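Local coordinates for sterol regulatory element-binding protein cleavage-activating protein (Schizosaccharomyces pombe, PDB 4YHC) that escorts the membrane-bound transcription factor precursor sre1 and is required for its processing at low sterol or oxygen, represented here by its WD40 domain, at residues S195-V200 against P210-Q215; K224-G229 against K264-S269; S242-I247 against F258-I263; K298-Y303 against E344-V349. The protein carries 9 engineered substitutions. All coordinates share one frame; numbering follows the deposited sequence.

Contacts 1, 3 and 4 each pair two antiparallel strands, whereas contact 2 ties a strand to the turn that leads into the following sheet. Contact 3 is the buried one, with apolar and aromatic packing beside its backbone ladder; the other three are partly buried, contact 1 lying about 22 Å and contact 2 about 12 Å from the chain's centre (centre to centre). Contacts 2 and 3 reach the same sheet, and contact 3 is nested in the loop that contact 2 closes; F268 of contact 2 packs on V244 of contact 3. A buried carboxylate anchors much of contact 2, while contact 4 combines five backbone bonds with tyrosine packing, and its Y302 meets L260 of contact 3.

Contact 1: residues S195-V200 against P210-Q215; sequences SGEVTV and PKILSQ
V200 and K211 hold each other by a reciprocal pair of backbone hydrogen bonds. V200 N gives to K211 O at 2.8 Å, almost straight at the hydrogen (170°), and K211 N returns a more bent bond to V200 O at 2.9 Å. Two residues along, L213 N meets V198 O at 2.9 Å, nearly on the line of the carbonyl bond. Between these bonds T199 and I212 form a non-hydrogen-bonded pair, flanked by CA-H...O contacts from T199 CA to K211 O and from I212 CA to V198 O. The two side chains share a face. T199 turns OG1 anti to its carbonyl carbon (chi1 -64°), which sets the hydroxyl 3.3 Å from I212 CD1, an oxygen-to-methyl approach. I212 CG2, the other branch, rests 4.1 Å from E197 CB. Between V200, V198 and L213 the packing is apolar: L213 forks between the two valines, its CD1 pressed to 3.4 Å from V200 CG2, tighter than usual, and its CD2 3.6 Å from V198 CG2. Beyond, L213 leans on L236 of the next sheet, and V200 on A190 of the strand before it. Strands 198-204 and 207-212 thus form the outer hairpin of a four-stranded antiparallel blade of the WD40 propeller, at the end of the predicted fourth WD repeat.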
loop_
_atom_site.group_PDB
_atom_site.type_symbol
_atom_site.label_atom_id
_atom_site.label_comp_id
_atom_site.label_asym_id
_atom_site.label_seq_id
_atom_site.Cartn_x
_atom_site.Cartn_y
_atom_site.Cartn_z
ATOM N N SER A 195 5.582 8.466 -21.879
ATOM C CA SER A 195 4.733 8.557 -23.057
ATOM C C SER A 195 3.277 8.699 -22.771
ATOM O O SER A 195 2.512 8.930 -23.698
ATOM C CB SER A 195 4.847 7.260 -23.862
ATOM O OG SER A 195 6.102 6.660 -23.637
ATOM N N GLY A 196 2.857 8.449 -21.531
ATOM C CA GLY A 196 1.441 8.427 -21.239
ATOM C C GLY A 196 0.767 7.091 -21.460
ATOM O O GLY A 196 -0.415 6.938 -21.138
ATOM N N GLU A 197 1.503 6.101 -21.952
ATOM C CA GLU A 197 0.933 4.754 -22.131
ATOM C C GLU A 197 1.008 3.946 -20.830
ATOM O O GLU A 197 1.935 4.080 -20.033
ATOM C CB GLU A 197 1.690 4.007 -23.234
ATOM C CG GLU A 197 1.764 4.754 -24.573
ATOM C CD GLU A 197 2.823 4.204 -25.543
ATOM O OE1 GLU A 197 4.047 4.524 -25.437
ATOM O OE2 GLU A 197 2.419 3.460 -26.444
ATOM N N VAL A 198 0.035 3.086 -20.618
ATOM C CA VAL A 198 0.222 2.047 -19.624
ATOM C C VAL A 198 0.365 0.706 -20.348
ATOM O O VAL A 198 -0.489 0.305 -21.133
ATOM C CB VAL A 198 -0.787 2.093 -18.423
ATOM C CG1 VAL A 198 -2.008 2.879 -18.718
ATOM C CG2 VAL A 198 -1.144 0.712 -17.946
ATOM N N THR A 199 1.504 0.064 -20.112
ATOM C CA THR A 199 1.779 -1.242 -20.661
ATOM C C THR A 199 1.601 -2.286 -19.550
ATOM O O THR A 199 2.180 -2.178 -18.454
ATOM C CB THR A 199 3.226 -1.350 -21.201
ATOM O OG1 THR A 199 3.391 -0.458 -22.284
ATOM C CG2 THR A 199 3.520 -2.762 -21.710
ATOM N N VAL A 200 0.845 -3.304 -19.848
ATOM C CA VAL A 200 0.647 -4.379 -18.936
ATOM C C VAL A 200 1.281 -5.646 -19.534
ATOM O O VAL A 200 0.812 -6.151 -20.537
ATOM C CB VAL A 200 -0.808 -4.651 -18.672
ATOM C CG1 VAL A 200 -0.925 -5.764 -17.641
ATOM C CG2 VAL A 200 -1.571 -3.419 -18.211
ATOM N N PRO A 210 2.610 -8.522 -23.632
ATOM C CA PRO A 210 2.321 -7.122 -23.340
ATOM C C PRO A 210 1.033 -6.694 -23.979
ATOM O O PRO A 210 0.653 -7.196 -25.022
ATOM C CB PRO A 210 3.499 -6.365 -23.983
ATOM C CG PRO A 210 3.936 -7.251 -25.093
ATOM C CD PRO A 210 3.590 -8.665 -24.731
ATOM N N LYS A 211 0.364 -5.754 -23.354
ATOM C CA LYS A 211 -0.677 -5.033 -24.008
ATOM C C LYS A 211 -0.588 -3.599 -23.585
ATOM O O LYS A 211 -0.131 -3.308 -22.484
ATOM C CB LYS A 211 -2.021 -5.583 -23.634
ATOM C CG LYS A 211 -2.512 -6.604 -24.633
ATOM C CD LYS A 211 -4.021 -6.510 -24.806
ATOM C CE LYS A 211 -4.743 -7.315 -23.745
ATOM N NZ LYS A 211 -4.647 -8.779 -24.021
ATOM N N ILE A 212 -1.066 -2.707 -24.435
ATOM C CA ILE A 212 -1.137 -1.304 -24.081
ATOM C C ILE A 212 -2.583 -1.041 -23.804
ATOM O O ILE A 212 -3.422 -1.307 -24.675
ATOM C CB ILE A 212 -0.773 -0.334 -25.216
ATOM C CG1 ILE A 212 0.525 -0.740 -25.928
ATOM C CG2 ILE A 212 -0.769 1.105 -24.683
ATOM C CD1 ILE A 212 1.800 -0.447 -25.201
ATOM N N LEU A 213 -2.866 -0.469 -22.637
ATOM C CA LEU A 213 -4.228 -0.144 -22.244
ATOM C C LEU A 213 -4.731 1.141 -22.867
ATOM O O LEU A 213 -3.956 2.015 -23.122
ATOM C CB LEU A 213 -4.259 0.074 -20.738
ATOM C CG LEU A 213 -4.658 -1.123 -19.921
ATOM C CD1 LEU A 213 -3.990 -2.401 -20.391
ATOM C CD2 LEU A 213 -4.372 -0.783 -18.466
ATOM N N SER A 214 -6.042 1.263 -23.043
ATOM C CA SER A 214 -6.653 2.524 -23.515
ATOM C C SER A 214 -7.375 3.260 -22.387
ATOM O O SER A 214 -8.290 2.697 -21.774
ATOM C CB SER A 214 -7.681 2.247 -24.619
ATOM O OG SER A 214 -7.219 1.273 -25.544
ATOM N N GLN A 215 -6.999 4.507 -22.106
ATOM C CA GLN A 215 -7.898 5.392 -21.330
ATOM C C GLN A 215 -9.217 5.728 -22.057
ATOM O O GLN A 215 -9.368 5.477 -23.242
ATOM C CB GLN A 215 -7.212 6.691 -20.986
ATOM C CG GLN A 215 -6.814 7.483 -22.214
ATOM C CD GLN A 215 -6.680 8.931 -21.892
ATOM O OE1 GLN A 215 -5.584 9.472 -21.800
ATOM N NE2 GLN A 215 -7.804 9.570 -21.672
#

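Contact 2: residues K224-G229 against K264-S269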
loop_
_atom_site.group_PDB
_atom_site.type_symbol
_atom_site.label_atom_id
_atom_site.label_comp_id
_atom_site.label_asym_id
_atom_site.label_seq_id
_atom_site.Cartn_x
_atom_site.Cartn_y
_atom_site.Cartn_z
ATOM N N LYS A 224 -1.600 11.559 -18.092
ATOM C CA LYS A 224 -1.753 10.385 -17.169
ATOM C C LYS A 224 -0.877 10.621 -15.943
ATOM O O LYS A 224 0.288 10.988 -16.045
ATOM C CB LYS A 224 -1.367 9.104 -17.896
ATOM C CG LYS A 224 -2.515 8.546 -18.711
ATOM C CD LYS A 224 -3.153 9.487 -19.755
ATOM C CE LYS A 224 -2.592 9.315 -21.176
ATOM N NZ LYS A 224 -2.550 7.846 -21.561
ATOM N N LYS A 225 -1.440 10.438 -14.769
ATOM C CA LYS A 225 -0.769 10.858 -13.534
ATOM C C LYS A 225 -0.386 9.673 -12.628
ATOM O O LYS A 225 0.550 9.788 -11.810
ATOM C CB LYS A 225 -1.687 11.811 -12.776
ATOM C CG LYS A 225 -2.006 13.131 -13.487
ATOM C CD LYS A 225 -0.718 13.917 -13.674
ATOM C CE LYS A 225 -0.898 15.392 -14.077
ATOM N NZ LYS A 225 -1.639 16.167 -13.075
ATOM N N ASP A 226 -1.118 8.558 -12.729
ATOM C CA ASP A 226 -0.847 7.449 -11.808
ATOM C C ASP A 226 -1.647 6.217 -12.241
ATOM O O ASP A 226 -2.609 6.274 -13.009
ATOM C CB ASP A 226 -1.237 7.812 -10.353
ATOM C CG ASP A 226 -0.269 7.209 -9.311
ATOM O OD1 ASP A 226 0.508 6.261 -9.672
ATOM O OD2 ASP A 226 -0.317 7.654 -8.119
ATOM N N ILE A 227 -1.205 5.105 -11.715
ATOM C CA ILE A 227 -1.929 3.833 -11.832
ATOM C C ILE A 227 -1.949 3.154 -10.488
ATOM O O ILE A 227 -0.997 3.278 -9.695
ATOM C CB ILE A 227 -1.311 2.894 -12.891
ATOM C CG1 ILE A 227 0.164 2.566 -12.646
ATOM C CG2 ILE A 227 -1.459 3.471 -14.254
ATOM C CD1 ILE A 227 0.714 1.578 -13.672
ATOM N N TYR A 228 -3.033 2.412 -10.199
ATOM C CA TYR A 228 -3.122 1.743 -8.894
ATOM C C TYR A 228 -3.973 0.505 -9.137
ATOM O O TYR A 228 -4.933 0.559 -9.906
ATOM C CB TYR A 228 -3.758 2.651 -7.815
ATOM C CG TYR A 228 -3.671 2.069 -6.418
ATOM C CD1 TYR A 228 -4.672 1.207 -5.958
ATOM C CD2 TYR A 228 -2.598 2.327 -5.577
ATOM C CE1 TYR A 228 -4.605 0.619 -4.705
ATOM C CE2 TYR A 228 -2.565 1.754 -4.265
ATOM C CZ TYR A 228 -3.565 0.895 -3.898
ATOM O OH TYR A 228 -3.635 0.286 -2.693
ATOM N N GLY A 229 -3.618 -0.601 -8.529
ATOM C CA GLY A 229 -4.328 -1.894 -8.812
ATOM C C GLY A 229 -5.079 -2.450 -7.609
ATOM O O GLY A 229 -4.682 -2.216 -6.473
ATOM N N LYS A 264 -1.974 15.088 -8.608
ATOM C CA LYS A 264 -0.535 15.145 -8.650
ATOM C C LYS A 264 0.105 13.832 -8.951
ATOM O O LYS A 264 -0.294 12.815 -8.426
ATOM C CB LYS A 264 -0.042 15.678 -7.323
ATOM C CG LYS A 264 1.402 16.031 -7.348
ATOM C CD LYS A 264 1.715 16.913 -6.144
ATOM C CE LYS A 264 3.213 17.072 -5.954
ATOM N NZ LYS A 264 3.806 17.359 -7.308
ATOM N N VAL A 265 1.071 13.826 -9.858
ATOM C CA VAL A 265 1.688 12.628 -10.272
ATOM C C VAL A 265 2.167 11.754 -9.073
ATOM O O VAL A 265 2.637 12.216 -8.059
ATOM C CB VAL A 265 2.815 12.870 -11.319
ATOM C CG1 VAL A 265 3.955 13.643 -10.632
ATOM C CG2 VAL A 265 3.316 11.510 -11.781
ATOM N N ASN A 266 1.908 10.474 -9.174
ATOM C CA ASN A 266 2.286 9.511 -8.152
ATOM C C ASN A 266 1.739 9.692 -6.780
ATOM O O ASN A 266 2.389 9.347 -5.793
ATOM C CB ASN A 266 3.794 9.471 -8.053
ATOM C CG ASN A 266 4.332 8.247 -8.700
ATOM O OD1 ASN A 266 3.914 7.103 -8.361
ATOM N ND2 ASN A 266 5.240 8.431 -9.616
ATOM N N THR A 267 0.576 10.286 -6.645
ATOM C CA THR A 267 0.056 10.455 -5.286
ATOM C C THR A 267 -1.269 9.765 -5.013
ATOM O O THR A 267 -1.834 10.022 -3.965
ATOM C CB THR A 267 -0.123 11.939 -4.959
ATOM O OG1 THR A 267 -1.140 12.491 -5.853
ATOM C CG2 THR A 267 1.252 12.681 -5.197
ATOM N N PHE A 268 -1.732 8.937 -5.940
ATOM C CA PHE A 268 -3.035 8.355 -5.943
ATOM C C PHE A 268 -3.065 6.923 -5.331
ATOM O O PHE A 268 -2.265 6.081 -5.695
ATOM C CB PHE A 268 -3.523 8.298 -7.391
ATOM C CG PHE A 268 -4.941 7.762 -7.570
ATOM C CD1 PHE A 268 -6.041 8.573 -7.408
ATOM C CD2 PHE A 268 -5.165 6.478 -7.989
ATOM C CE1 PHE A 268 -7.325 8.111 -7.611
ATOM C CE2 PHE A 268 -6.441 5.969 -8.148
ATOM C CZ PHE A 268 -7.536 6.786 -7.960
ATOM N N SER A 269 -4.012 6.645 -4.463
ATOM C CA SER A 269 -4.238 5.265 -4.038
ATOM C C SER A 269 -5.726 5.015 -3.864
ATOM O O SER A 269 -6.561 5.979 -3.892
ATOM C CB SER A 269 -3.428 4.930 -2.784
ATOM O OG SER A 269 -3.845 5.749 -1.767
HETATM O O HOH W 1 1.434 16.181 -11.503
HETATM O O HOH W 2 0.551 6.071 -6.124
#
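The Y228 ring carries S269 over one face: S269 CA stands 4.0 Å from the ring centroid, 23° off the normal, a CH-pi contact displaced toward the rim, while S269 CB lies against CE2. CG anti to the backbone N (chi1 -171°) brings the Y228 ring under S269; Y228 CB itself sits at the edge of the F268 ring, 4.1 Å from F268 CD2. F268 also meets the ring of F289. The third flat group is the D226 carboxylate, set across the N266 amide with the planes 73° apart. Its OD2 accepts F268 N at 2.9 Å, nearly along the C-O axis, and a water at 2.7 Å that also donates to F268 O. OD1 takes I227 N from the anti side, out of plane, and forms a salt bridge with K177. A leucine here removes both oxygens and would probably leave the F268 N-H without its acceptor and K177 without its salt-bridge partner. N266 N adds a bond of 3.0 Å to K225 O, beside which V265 CG2 packs. K225 sends its own NZ to D241 and to I263 O. K225 and D226 both face A239, a classic beta bulge at the start of strand 226-230; against it lies the type II turn K264-T267, tied by T267 OG1 to K264 O at 2.7 Å, in the connection between two neighbouring sheets of the propeller.

Contact 3: residues S242-I247 against F258-I263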
loop_
_atom_site.group_PDB
_atom_site.type_symbol
_atom_site.label_atom_id
_atom_site.label_comp_id
_atom_site.label_asym_id
_atom_site.label_seq_id
_atom_site.Cartn_x
_atom_site.Cartn_y
_atom_site.Cartn_z
ATOM N N SER A 242 -8.869 14.961 -15.304
ATOM C CA SER A 242 -10.279 15.191 -14.926
ATOM C C SER A 242 -10.966 13.932 -14.429
ATOM O O SER A 242 -12.208 13.862 -14.299
ATOM C CB SER A 242 -11.114 15.804 -16.078
ATOM O OG SER A 242 -11.135 14.937 -17.203
ATOM N N GLY A 243 -10.172 12.938 -14.057
ATOM C CA GLY A 243 -10.746 11.738 -13.429
ATOM C C GLY A 243 -9.880 10.493 -13.402
ATOM O O GLY A 243 -8.666 10.559 -13.612
ATOM N N VAL A 244 -10.534 9.368 -13.079
ATOM C CA VAL A 244 -9.860 8.112 -12.996
ATOM C C VAL A 244 -10.679 7.079 -13.739
ATOM O O VAL A 244 -11.859 6.921 -13.446
ATOM C CB VAL A 244 -9.700 7.608 -11.562
ATOM C CG1 VAL A 244 -8.876 6.312 -11.582
ATOM C CG2 VAL A 244 -8.965 8.617 -10.711
ATOM N N ASP A 245 -10.024 6.363 -14.660
ATOM C CA ASP A 245 -10.659 5.245 -15.380
ATOM C C ASP A 245 -10.370 3.908 -14.687
ATOM O O ASP A 245 -9.175 3.610 -14.348
ATOM C CB ASP A 245 -10.137 5.220 -16.789
ATOM C CG ASP A 245 -10.469 6.519 -17.525
ATOM O OD1 ASP A 245 -11.554 7.092 -17.314
ATOM O OD2 ASP A 245 -9.644 6.972 -18.280
ATOM N N MET A 246 -11.465 3.155 -14.457
ATOM C CA MET A 246 -11.438 1.906 -13.716
ATOM C C MET A 246 -11.591 0.811 -14.777
ATOM O O MET A 246 -12.594 0.765 -15.466
ATOM C CB MET A 246 -12.508 1.850 -12.659
ATOM C CG MET A 246 -12.452 0.507 -11.881
ATOM S SD MET A 246 -13.573 0.448 -10.524
ATOM C CE MET A 246 -14.997 -0.158 -11.439
ATOM N N ILE A 247 -10.536 0.013 -14.968
ATOM C CA ILE A 247 -10.433 -0.888 -16.080
ATOM C C ILE A 247 -10.380 -2.362 -15.607
ATOM O O ILE A 247 -9.663 -2.695 -14.657
ATOM C CB ILE A 247 -9.181 -0.554 -16.823
ATOM C CG1 ILE A 247 -9.240 0.883 -17.369
ATOM C CG2 ILE A 247 -8.882 -1.579 -17.877
ATOM C CD1 ILE A 247 -7.936 1.375 -17.903
ATOM N N PHE A 258 -14.533 7.891 -13.117
ATOM C CA PHE A 258 -14.909 8.707 -11.988
ATOM C C PHE A 258 -14.476 10.129 -12.353
ATOM O O PHE A 258 -13.507 10.283 -13.031
ATOM C CB PHE A 258 -14.171 8.264 -10.690
ATOM C CG PHE A 258 -14.593 6.888 -10.174
ATOM C CD1 PHE A 258 -14.091 5.747 -10.731
ATOM C CD2 PHE A 258 -15.481 6.771 -9.146
ATOM C CE1 PHE A 258 -14.440 4.484 -10.246
ATOM C CE2 PHE A 258 -15.814 5.525 -8.635
ATOM C CZ PHE A 258 -15.323 4.388 -9.217
ATOM N N THR A 259 -15.187 11.146 -11.871
ATOM C CA THR A 259 -14.814 12.542 -12.141
ATOM C C THR A 259 -14.063 13.101 -10.956
ATOM O O THR A 259 -14.567 13.037 -9.845
ATOM C CB THR A 259 -16.080 13.414 -12.386
ATOM O OG1 THR A 259 -16.821 12.833 -13.453
ATOM C CG2 THR A 259 -15.681 14.822 -12.833
ATOM N N LEU A 260 -12.828 13.554 -11.203
ATOM C CA LEU A 260 -11.938 14.082 -10.169
ATOM C C LEU A 260 -11.268 15.355 -10.642
ATOM O O LEU A 260 -11.147 15.604 -11.833
ATOM C CB LEU A 260 -10.817 13.064 -9.782
ATOM C CG LEU A 260 -11.398 11.845 -9.045
ATOM C CD1 LEU A 260 -10.274 10.828 -8.877
ATOM C CD2 LEU A 260 -12.028 12.164 -7.683
ATOM N N PRO A 261 -10.746 16.112 -9.716
ATOM C CA PRO A 261 -9.872 17.221 -10.108
ATOM C C PRO A 261 -8.505 16.707 -10.447
ATOM O O PRO A 261 -8.248 15.472 -10.336
ATOM C CB PRO A 261 -9.860 18.106 -8.867
ATOM C CG PRO A 261 -10.129 17.210 -7.750
ATOM C CD PRO A 261 -11.012 16.091 -8.251
ATOM N N PRO A 262 -7.635 17.614 -10.910
ATOM C CA PRO A 262 -6.353 17.255 -11.356
ATOM C C PRO A 262 -5.561 16.642 -10.218
ATOM O O PRO A 262 -5.602 17.146 -9.117
ATOM C CB PRO A 262 -5.732 18.595 -11.749
ATOM C CG PRO A 262 -6.898 19.481 -12.068
ATOM C CD PRO A 262 -7.940 19.072 -11.143
ATOM N N ILE A 263 -4.825 15.594 -10.526
ATOM C CA ILE A 263 -4.163 14.743 -9.507
ATOM C C ILE A 263 -2.682 14.905 -9.691
ATOM O O ILE A 263 -2.162 14.905 -10.796
ATOM C CB ILE A 263 -4.621 13.280 -9.687
ATOM C CG1 ILE A 263 -6.033 13.149 -9.157
ATOM C CG2 ILE A 263 -3.685 12.244 -9.002
ATOM C CD1 ILE A 263 -6.711 11.885 -9.618
#
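V244 and F258 are joined by two backbone hydrogen bonds, F258 N to V244 O at 2.9 Å and V244 N to F258 O at 3.1 Å. At the next step L260 N gives to S242 O at 3.2 Å, but the donor stands above the carbonyl plane, 61° out of it, as the paired strands come to an end. Between these bonds G243 CA comes 3.1 Å from F258 O. A CB there would collide with that oxygen, and the backbone angles of G243 also leave no room for one beside the preceding carbonyl. The F258 ring has V244 O at its edge, in plane. M246 comes to the edge too: CG anti to the backbone N (chi1 -180°) carries the chain straight out, and SD sits 5.4 Å from the ring centroid in a Met-aromatic contact, with CB 4.1 Å from CE1. V244 turns CG2 to L260, an approach modelled too close to be trusted, and to I263 CD1, 4.1 Å away at about a right angle.

A second layer packs around this one. F289 and H256 meet F258 edge-to-face, L260 lies on F289 and Y302, and V244 packs on F237 and F268. The charge of D245 is met by R240, with S257 OG and N216 N as further donors, and S242 OG binds E222. Between the two segments themselves the hydrogen bonds are all backbone, while their side chains meet through hydrocarbon, ring and sulfur, chemistry suited to a buried seam that passes from one sheet to the next.

Contact 4: residues K298-Y303 against E344-V349; sequences KVLYYY and ENIHEV
Y301 and Y303 each pair with a residue across the strands through two backbone hydrogen bonds. Y301 N gives to H347 O and Y303 N to N345 O, both at 2.8 Å, and the return bonds from H347 N and N345 N arrive in the carbonyl planes. V349 N adds a bond to V299 O at 3.0 Å; past it, a water lies between V299 N and V349 O, modelled unusually close to the latter. CA-H...O contacts fill the steps between.

Although about forty residues separate them, 344-349 is an edge strand paired antiparallel with 299-304 in a curled sheet of the propeller.

Ring packing dominates one face. Y302 CG, anti to its carbonyl carbon (chi1 -82°), turns the ring alongside I346, whose CG1 is 3.8 Å from the ring centroid and only 6° off the normal, while CD1 reaches CZ at 3.6 Å. Cutting Y302 back to an alanine removes the ring under I346, which would probably leave a gap there and strip CG1 and CD1 of their cover. L300 CD1 touches I346 CG2 at 3.5 Å. On the other face Y301 meets V349 CG2 at a ring edge, 3.6 Å from CE1, and its hydroxyl bonds to S355. The N345 amide lies alongside Y303, the planes 24° apart, with ND2 at the ring edge. H347 stacks on Y415.

E348 OE1 lies against the aliphatic chain of K298 without a salt bridge: K298 NZ stays 5.5 Å from that oxygen, so any attraction is probably weak.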
loop_
_atom_site.group_PDB
_atom_site.type_symbol
_atom_site.label_atom_id
_atom_site.label_comp_id
_atom_site.label_asym_id
_atom_site.label_seq_id
_atom_site.Cartn_x
_atom_site.Cartn_y
_atom_site.Cartn_z
ATOM N N LYS A 298 -3.232 20.151 -1.712
ATOM C CA LYS A 298 -3.864 19.597 -0.502
ATOM C C LYS A 298 -4.089 18.078 -0.683
ATOM O O LYS A 298 -4.359 17.609 -1.758
ATOM C CB LYS A 298 -5.217 20.229 -0.214
ATOM C CG LYS A 298 -5.159 21.722 0.090
ATOM C CD LYS A 298 -4.631 21.996 1.472
ATOM C CE LYS A 298 -4.851 23.455 1.881
ATOM N NZ LYS A 298 -3.655 24.227 1.474
ATOM N N VAL A 299 -4.051 17.336 0.412
ATOM C CA VAL A 299 -4.437 15.890 0.356
ATOM C C VAL A 299 -5.958 15.767 0.505
ATOM O O VAL A 299 -6.572 16.289 1.402
ATOM C CB VAL A 299 -3.642 15.063 1.375
ATOM C CG1 VAL A 299 -4.048 13.533 1.371
ATOM C CG2 VAL A 299 -2.150 15.245 1.118
ATOM N N LEU A 300 -6.543 15.038 -0.407
ATOM C CA LEU A 300 -7.963 14.806 -0.444
ATOM C C LEU A 300 -8.363 13.301 -0.404
ATOM O O LEU A 300 -7.690 12.462 -0.930
ATOM C CB LEU A 300 -8.562 15.442 -1.684
ATOM C CG LEU A 300 -8.874 16.920 -1.901
ATOM C CD1 LEU A 300 -10.100 17.320 -1.149
ATOM C CD2 LEU A 300 -7.740 17.793 -1.494
ATOM N N TYR A 301 -9.501 13.046 0.208
ATOM C CA TYR A 301 -10.105 11.700 0.317
ATOM C C TYR A 301 -11.510 11.760 -0.218
ATOM O O TYR A 301 -12.316 12.573 0.224
ATOM C CB TYR A 301 -10.101 11.217 1.756
ATOM C CG TYR A 301 -8.715 11.058 2.306
ATOM C CD1 TYR A 301 -8.030 12.140 2.852
ATOM C CD2 TYR A 301 -8.103 9.794 2.302
ATOM C CE1 TYR A 301 -6.750 11.994 3.367
ATOM C CE2 TYR A 301 -6.836 9.635 2.797
ATOM C CZ TYR A 301 -6.164 10.729 3.358
ATOM O OH TYR A 301 -4.902 10.542 3.772
ATOM N N TYR A 302 -11.751 11.009 -1.292
ATOM C CA TYR A 302 -13.068 10.877 -1.845
ATOM C C TYR A 302 -13.570 9.488 -1.480
ATOM O O TYR A 302 -12.842 8.470 -1.712
ATOM C CB TYR A 302 -13.009 11.002 -3.353
ATOM C CG TYR A 302 -12.964 12.392 -3.905
ATOM C CD1 TYR A 302 -12.028 13.304 -3.473
ATOM C CD2 TYR A 302 -13.836 12.773 -4.917
ATOM C CE1 TYR A 302 -11.952 14.577 -4.020
ATOM C CE2 TYR A 302 -13.795 14.061 -5.463
ATOM C CZ TYR A 302 -12.844 14.943 -5.003
ATOM O OH TYR A 302 -12.768 16.135 -5.583
ATOM N N TYR A 303 -14.722 9.461 -0.866
ATOM C CA TYR A 303 -15.403 8.252 -0.416
ATOM C C TYR A 303 -16.734 8.107 -1.158
ATOM O O TYR A 303 -17.596 9.060 -1.170
ATOM C CB TYR A 303 -15.655 8.341 1.092
ATOM C CG TYR A 303 -16.499 7.218 1.635
ATOM C CD1 TYR A 303 -15.923 5.959 1.951
ATOM C CD2 TYR A 303 -17.858 7.388 1.855
ATOM C CE1 TYR A 303 -16.709 4.916 2.456
ATOM C CE2 TYR A 303 -18.643 6.375 2.373
ATOM C CZ TYR A 303 -18.046 5.145 2.687
ATOM O OH TYR A 303 -18.837 4.139 3.160
ATOM N N GLU A 344 -20.808 10.715 -3.054
ATOM C CA GLU A 344 -19.425 11.099 -2.985
ATOM C C GLU A 344 -19.256 12.073 -1.837
ATOM O O GLU A 344 -19.990 13.050 -1.741
ATOM C CB GLU A 344 -19.013 11.762 -4.264
ATOM C CG GLU A 344 -17.988 12.872 -4.117
ATOM C CD GLU A 344 -17.860 13.706 -5.386
ATOM O OE1 GLU A 344 -17.925 14.975 -5.333
ATOM O OE2 GLU A 344 -17.687 13.088 -6.450
ATOM N N ASN A 345 -18.335 11.758 -0.939
ATOM C CA ASN A 345 -18.076 12.550 0.236
ATOM C C ASN A 345 -16.571 12.853 0.201
ATOM O O ASN A 345 -15.793 11.958 -0.076
ATOM C CB ASN A 345 -18.458 11.776 1.479
ATOM C CG ASN A 345 -19.975 11.654 1.645
ATOM O OD1 ASN A 345 -20.685 12.664 1.823
ATOM N ND2 ASN A 345 -20.486 10.419 1.596
ATOM N N ILE A 346 -16.200 14.101 0.452
ATOM C CA ILE A 346 -14.871 14.585 0.243
ATOM C C ILE A 346 -14.351 15.129 1.553
ATOM O O ILE A 346 -15.003 15.894 2.245
ATOM C CB ILE A 346 -14.870 15.713 -0.807
ATOM C CG1 ILE A 346 -15.415 15.212 -2.112
ATOM C CG2 ILE A 346 -13.487 16.297 -1.051
ATOM C CD1 ILE A 346 -15.596 16.330 -3.133
ATOM N N HIS A 347 -13.157 14.729 1.914
ATOM C CA HIS A 347 -12.545 15.217 3.124
ATOM C C HIS A 347 -11.176 15.728 2.704
ATOM O O HIS A 347 -10.342 14.953 2.151
ATOM C CB HIS A 347 -12.409 14.056 4.113
ATOM C CG HIS A 347 -11.816 14.438 5.428
ATOM N ND1 HIS A 347 -12.512 15.141 6.387
ATOM C CD2 HIS A 347 -10.559 14.291 5.916
ATOM C CE1 HIS A 347 -11.717 15.401 7.413
ATOM N NE2 HIS A 347 -10.531 14.896 7.147
ATOM N N GLU A 348 -10.924 17.002 3.009
ATOM C CA GLU A 348 -9.673 17.648 2.693
ATOM C C GLU A 348 -8.873 17.794 3.954
ATOM O O GLU A 348 -9.409 18.192 4.944
ATOM C CB GLU A 348 -9.964 19.055 2.122
ATOM C CG GLU A 348 -8.717 19.926 1.923
ATOM C CD GLU A 348 -9.087 21.208 1.086
ATOM O OE1 GLU A 348 -8.327 21.665 0.250
ATOM O OE2 GLU A 348 -10.205 21.709 1.181
ATOM N N VAL A 349 -7.593 17.498 3.912
ATOM C CA VAL A 349 -6.742 17.585 5.074
ATOM C C VAL A 349 -5.816 18.838 5.013
ATOM O O VAL A 349 -5.173 19.100 3.972
ATOM C CB VAL A 349 -5.800 16.328 5.133
ATOM C CG1 VAL A 349 -4.807 16.460 6.265
ATOM C CG2 VAL A 349 -6.605 15.065 5.240
HETATM O O HOH W 3 -3.019 18.465 2.868
#